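Local coordinates for hemolysin (Streptococcus suis, PDB 3HVN), which probably binds cholesterol-containing host membranes and undergoes a major conformational change to form oligomeric cytolytic pores, at residues E57-P62 with N379-E384; P63-M68 with V76-K81. The protein carries 1 engineered substitution. One frame throughout, in Å; residues are numbered along the deposited sequence.

Both interactions are surface contacts on the same long sheet, and their centres lie 15 Å apart. Strands 73-88 and 376-401 are neighbours in that sheet. Along the chain, interaction 2 is nested inside the loop closed by interaction 1. The chemistry differs. In interaction 1 a loop without regular structure lies on strand 376-401 through side chains: Ile59, Ile383 and Pro62, and the flanks of Glu57 and Glu381. In interaction 2 the chain, running on directly from Pro62, joins the sheet by paired backbone hydrogen bonds within a hairpin. The contacts adjoin: Lys81 packs against Ile59, Ile383 and Glu381, and Glu384 N probably hydrogen-bonds to Glu80 O.

Interaction 1 (E57-P62 with N379-E384); sequences EYIDNP and NSEYIE
Ile59 has CG1 anti to its own backbone N (chi1 -170°), and the turn at chi2 carries CD1 onto strand 376-401. In Ile383, chi1 of -62° with chi2 of -61° brings CD1 to the loop. The two chains meet at an angle, with Ile59 CD1 3.5 Å from Ile383 CG1. CD1 of Ile59 also lies over the strand backbone, near the carbonyl carbon of Tyr382. Pro62 completes this apolar patch. Its CB is 3.6 Å from Ile383 CD1, and its CG touches the same methyl. Ile383 CD1 thus sits between Ile59 and Pro62. The other branch of Ile59, CG2, faces Glu381, whose side chain crosses it at about a right angle. Glu57 and Glu381 run side by side and point the same way, with Glu57 OE1 3.1 Å from Glu381 OE1. These are two acceptors of like charge, not hydrogen-bonded to each other, and at this resolution their closeness is doubtful. A long, weak ion pair of Lys81 with Glu381 OE2 may partly offset the charge. The arrangement is a loop packed along one strand of the elongated sheet known as domain 2 in cholesterol-dependent cytolysins.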
loop_
_atom_site.group_PDB
_atom_site.type_symbol
_atom_site.label_atom_id
_atom_site.label_comp_id
_atom_site.label_asym_id
_atom_site.label_seq_id
_atom_site.Cartn_x
_atom_site.Cartn_y
_atom_site.Cartn_z
ATOM N N GLU A 57 19.912 -4.203 0.838
ATOM C CA GLU A 57 19.070 -5.393 0.858
ATOM C C GLU A 57 18.880 -5.915 2.280
ATOM O O GLU A 57 17.801 -5.775 2.857
ATOM C CB GLU A 57 19.641 -6.482 -0.054
ATOM C CG GLU A 57 21.141 -6.692 0.071
ATOM C CD GLU A 57 21.644 -7.817 -0.812
ATOM O OE1 GLU A 57 20.806 -8.529 -1.405
ATOM O OE2 GLU A 57 22.877 -7.990 -0.913
ATOM N N TYR A 58 19.933 -6.506 2.841
ATOM C CA TYR A 58 19.882 -7.057 4.193
ATOM C C TYR A 58 18.540 -7.722 4.478
ATOM O O TYR A 58 17.728 -7.199 5.239
ATOM C CB TYR A 58 20.158 -5.969 5.232
ATOM C CG TYR A 58 21.626 -5.748 5.520
ATOM C CD1 TYR A 58 22.284 -6.507 6.479
ATOM C CD2 TYR A 58 22.352 -4.781 4.838
ATOM C CE1 TYR A 58 23.625 -6.310 6.751
ATOM C CE2 TYR A 58 23.694 -4.577 5.102
ATOM C CZ TYR A 58 24.324 -5.344 6.059
ATOM O OH TYR A 58 25.660 -5.147 6.326
ATOM N N ILE A 59 18.314 -8.878 3.863
ATOM C CA ILE A 59 17.029 -9.555 3.974
ATOM C C ILE A 59 17.162 -10.953 4.571
ATOM O O ILE A 59 16.244 -11.443 5.231
ATOM C CB ILE A 59 16.337 -9.658 2.602
ATOM C CG1 ILE A 59 14.896 -10.142 2.767
ATOM C CG2 ILE A 59 17.121 -10.577 1.681
ATOM C CD1 ILE A 59 14.058 -9.249 3.652
ATOM N N ASP A 60 18.306 -11.588 4.341
ATOM C CA ASP A 60 18.531 -12.954 4.801
ATOM C C ASP A 60 17.460 -13.886 4.242
ATOM O O ASP A 60 17.082 -13.783 3.075
ATOM C CB ASP A 60 18.534 -13.018 6.330
ATOM C CG ASP A 60 19.622 -12.163 6.948
ATOM O OD1 ASP A 60 20.328 -11.457 6.198
ATOM O OD2 ASP A 60 19.771 -12.197 8.188
ATOM N N ASN A 61 16.978 -14.795 5.083
ATOM C CA ASN A 61 15.910 -15.708 4.697
ATOM C C ASN A 61 14.814 -15.757 5.756
ATOM O O ASN A 61 15.099 -15.929 6.942
ATOM C CB ASN A 61 16.460 -17.112 4.437
ATOM C CG ASN A 61 17.478 -17.143 3.313
ATOM O OD1 ASN A 61 18.462 -16.404 3.328
ATOM N ND2 ASN A 61 17.250 -18.009 2.332
ATOM N N PRO A 62 13.552 -15.606 5.328
ATOM C CA PRO A 62 12.415 -15.579 6.256
ATOM C C PRO A 62 12.098 -16.962 6.814
ATOM O O PRO A 62 12.213 -17.952 6.091
ATOM C CB PRO A 62 11.262 -15.089 5.382
ATOM C CG PRO A 62 11.637 -15.474 3.995
ATOM C CD PRO A 62 13.135 -15.503 3.919
ATOM N N ASN A 379 16.599 0.580 -4.328
ATOM C CA ASN A 379 16.204 -0.820 -4.215
ATOM C C ASN A 379 16.072 -1.246 -2.760
ATOM O O ASN A 379 16.769 -0.726 -1.889
ATOM C CB ASN A 379 17.209 -1.723 -4.933
ATOM C CG ASN A 379 17.033 -1.710 -6.436
ATOM O OD1 ASN A 379 15.971 -1.353 -6.943
ATOM N ND2 ASN A 379 18.075 -2.104 -7.158
ATOM N N SER A 380 15.179 -2.194 -2.496
ATOM C CA SER A 380 15.001 -2.688 -1.134
ATOM C C SER A 380 14.283 -4.031 -1.076
ATOM O O SER A 380 13.111 -4.137 -1.431
ATOM C CB SER A 380 14.248 -1.660 -0.286
ATOM O OG SER A 380 14.090 -2.119 1.045
ATOM N N GLU A 381 14.995 -5.058 -0.621
ATOM C CA GLU A 381 14.382 -6.356 -0.382
ATOM C C GLU A 381 13.611 -6.321 0.932
ATOM O O GLU A 381 14.010 -5.638 1.875
ATOM C CB GLU A 381 15.440 -7.460 -0.349
ATOM C CG GLU A 381 15.947 -7.874 -1.721
ATOM C CD GLU A 381 16.993 -8.968 -1.651
ATOM O OE1 GLU A 381 17.849 -8.917 -0.743
ATOM O OE2 GLU A 381 16.964 -9.877 -2.508
ATOM N N TYR A 382 12.505 -7.055 0.989
ATOM C CA TYR A 382 11.672 -7.078 2.184
ATOM C C TYR A 382 10.924 -8.401 2.303
ATOM O O TYR A 382 11.031 -9.268 1.434
ATOM C CB TYR A 382 10.679 -5.916 2.164
ATOM C CG TYR A 382 9.574 -6.077 1.147
ATOM C CD1 TYR A 382 9.802 -5.828 -0.200
ATOM C CD2 TYR A 382 8.303 -6.477 1.532
ATOM C CE1 TYR A 382 8.795 -5.976 -1.135
ATOM C CE2 TYR A 382 7.289 -6.626 0.606
ATOM C CZ TYR A 382 7.540 -6.375 -0.726
ATOM O OH TYR A 382 6.532 -6.521 -1.650
ATOM N N ILE A 383 10.165 -8.549 3.384
ATOM C CA ILE A 383 9.407 -9.769 3.621
ATOM C C ILE A 383 7.905 -9.515 3.591
ATOM O O ILE A 383 7.370 -8.793 4.433
ATOM C CB ILE A 383 9.772 -10.409 4.973
ATOM C CG1 ILE A 383 11.249 -10.803 4.995
ATOM C CG2 ILE A 383 8.892 -11.619 5.242
ATOM C CD1 ILE A 383 11.624 -11.817 3.938
ATOM N N GLU A 384 7.229 -10.110 2.613
ATOM C CA GLU A 384 5.777 -10.047 2.550
ATOM C C GLU A 384 5.183 -11.161 3.402
ATOM O O GLU A 384 5.351 -12.345 3.103
ATOM C CB GLU A 384 5.286 -10.165 1.107
ATOM C CG GLU A 384 3.774 -10.269 0.979
ATOM C CD GLU A 384 3.302 -10.182 -0.459
ATOM O OE1 GLU A 384 3.952 -9.476 -1.257
ATOM O OE2 GLU A 384 2.277 -10.814 -0.790
#

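Interaction 2 (P63-M68 with V76-K81); sequences PATTGM and VLRREK
Thr66 N donates to Leu77 O at 2.8 Å. The return bond, from Leu77 N to Thr66 O, is also 2.8 Å. The N-H...O angles are 147° and 151°, so both bonds are moderately bent. Together they make Thr66 and Leu77 an antiparallel hydrogen-bonded pair. Their side chains lie alongside each other on one face of the sheet, with Thr66 OG1 4.1 Å from Leu77 CB. Gly67 and Val76 form the next, non-hydrogen-bonded pair, where the backbones come closer, at 4.6 Å between CA atoms. This is the beta hairpin of strands 66-70 and 73-88. It belongs to the long, narrow sheet that links the pore-forming body of these cytolysins to the C-terminal beta sandwich. Thr65 packs on Arg78 just before the paired strand begins. Its CG2 methyl rests against Arg78 CB at 3.6 Å, and its CB meets Arg78 CG. The extended Arg78 chain carries its guanidinium past this threonine to a hydrogen bond with Tyr416 OH and a salt bridge with Glu422, both through NH2. Thr65 OG1 makes a weak hydrogen bond to Gly420 O in the same region. Arg79 lies across Pro63 instead. Its chi1 sets CG 3.5 Å from Pro63 O, and Arg79 CD follows to 3.8 Å from Pro63 CD. The bend at chi3 (67°) then brings NH1 near Pro63 CG. The same arginine touches Ile383 and Thr385 on strand 376-401.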
loop_
_atom_site.group_PDB
_atom_site.type_symbol
_atom_site.label_atom_id
_atom_site.label_comp_id
_atom_site.label_asym_id
_atom_site.label_seq_id
_atom_site.Cartn_x
_atom_site.Cartn_y
_atom_site.Cartn_z
ATOM N N PRO A 63 11.701 -17.027 8.093
ATOM C CA PRO A 63 11.319 -18.289 8.733
ATOM C C PRO A 63 10.260 -19.021 7.915
ATOM O O PRO A 63 9.319 -18.395 7.427
ATOM C CB PRO A 63 10.732 -17.835 10.072
ATOM C CG PRO A 63 11.412 -16.542 10.355
ATOM C CD PRO A 63 11.606 -15.885 9.019
ATOM N N ALA A 64 10.422 -20.332 7.769
ATOM C CA ALA A 64 9.508 -21.138 6.967
ATOM C C ALA A 64 8.048 -20.889 7.334
ATOM O O ALA A 64 7.722 -20.647 8.497
ATOM C CB ALA A 64 9.847 -22.615 7.109
ATOM N N THR A 65 7.177 -20.944 6.332
ATOM C CA THR A 65 5.745 -20.773 6.545
ATOM C C THR A 65 5.246 -21.801 7.551
ATOM O O THR A 65 5.682 -22.953 7.536
ATOM C CB THR A 65 4.961 -20.934 5.231
ATOM O OG1 THR A 65 4.947 -22.313 4.846
ATOM C CG2 THR A 65 5.603 -20.110 4.125
ATOM N N THR A 66 4.333 -21.391 8.425
ATOM C CA THR A 66 3.854 -22.285 9.477
ATOM C C THR A 66 2.336 -22.264 9.630
ATOM O O THR A 66 1.649 -21.457 9.008
ATOM C CB THR A 66 4.498 -21.956 10.839
ATOM O OG1 THR A 66 4.257 -20.582 11.168
ATOM C CG2 THR A 66 5.999 -22.206 10.793
ATOM N N GLY A 67 1.825 -23.164 10.465
ATOM C CA GLY A 67 0.401 -23.246 10.730
ATOM C C GLY A 67 0.103 -23.240 12.216
ATOM O O GLY A 67 0.790 -23.897 12.999
ATOM N N MET A 68 -0.927 -22.497 12.607
ATOM C CA MET A 68 -1.295 -22.375 14.013
ATOM C C MET A 68 -2.779 -22.653 14.225
ATOM O O MET A 68 -3.571 -22.590 13.286
ATOM C CB MET A 68 -0.951 -20.975 14.528
ATOM C CG MET A 68 0.538 -20.681 14.592
ATOM S SD MET A 68 1.316 -21.347 16.076
ATOM C CE MET A 68 0.548 -20.335 17.339
ATOM N N VAL A 76 -2.695 -19.956 8.773
ATOM C CA VAL A 76 -1.587 -20.276 7.885
ATOM C C VAL A 76 -0.727 -19.038 7.665
ATOM O O VAL A 76 -1.132 -18.105 6.971
ATOM C CB VAL A 76 -2.085 -20.788 6.521
ATOM C CG1 VAL A 76 -0.914 -20.999 5.573
ATOM C CG2 VAL A 76 -2.877 -22.072 6.694
ATOM N N LEU A 77 0.457 -19.036 8.267
ATOM C CA LEU A 77 1.374 -17.911 8.147
ATOM C C LEU A 77 2.435 -18.186 7.086
ATOM O O LEU A 77 3.270 -19.081 7.242
ATOM C CB LEU A 77 2.027 -17.607 9.498
ATOM C CG LEU A 77 2.828 -16.307 9.622
ATOM C CD1 LEU A 77 2.932 -15.875 11.077
ATOM C CD2 LEU A 77 4.210 -16.446 8.999
ATOM N N ARG A 78 2.386 -17.410 6.007
ATOM C CA ARG A 78 3.346 -17.535 4.916
ATOM C C ARG A 78 4.035 -16.204 4.641
ATOM O O ARG A 78 3.415 -15.267 4.138
ATOM C CB ARG A 78 2.653 -18.025 3.642
ATOM C CG ARG A 78 1.960 -19.370 3.774
ATOM C CD ARG A 78 1.384 -19.812 2.438
ATOM N NE ARG A 78 0.637 -21.062 2.543
ATOM C CZ ARG A 78 0.069 -21.680 1.512
ATOM N NH1 ARG A 78 0.162 -21.164 0.293
ATOM N NH2 ARG A 78 -0.594 -22.814 1.697
ATOM N N ARG A 79 5.318 -16.124 4.972
ATOM C CA ARG A 79 6.096 -14.915 4.724
ATOM C C ARG A 79 7.173 -15.181 3.677
ATOM O O ARG A 79 8.036 -16.038 3.868
ATOM C CB ARG A 79 6.723 -14.405 6.024
ATOM C CG ARG A 79 7.617 -15.417 6.725
ATOM C CD ARG A 79 8.043 -14.926 8.099
ATOM N NE ARG A 79 6.915 -14.842 9.022
ATOM C CZ ARG A 79 7.018 -14.496 10.300
ATOM N NH1 ARG A 79 8.202 -14.199 10.815
ATOM N NH2 ARG A 79 5.936 -14.448 11.065
ATOM N N GLU A 80 7.120 -14.452 2.566
ATOM C CA GLU A 80 8.088 -14.660 1.492
ATOM C C GLU A 80 8.977 -13.442 1.256
ATOM O O GLU A 80 8.598 -12.311 1.557
ATOM C CB GLU A 80 7.392 -15.071 0.192
ATOM C CG GLU A 80 6.652 -13.948 -0.513
ATOM C CD GLU A 80 6.316 -14.294 -1.951
ATOM O OE1 GLU A 80 7.077 -15.068 -2.569
ATOM O OE2 GLU A 80 5.295 -13.791 -2.464
ATOM N N LYS A 81 10.162 -13.693 0.710
ATOM C CA LYS A 81 11.144 -12.646 0.459
ATOM C C LYS A 81 10.949 -12.009 -0.913
ATOM O O LYS A 81 11.101 -12.669 -1.942
ATOM C CB LYS A 81 12.557 -13.219 0.588
ATOM C CG LYS A 81 13.644 -12.383 -0.061
ATOM C CD LYS A 81 14.999 -13.058 0.091
ATOM C CE LYS A 81 16.025 -12.474 -0.864
ATOM N NZ LYS A 81 17.374 -13.073 -0.653
#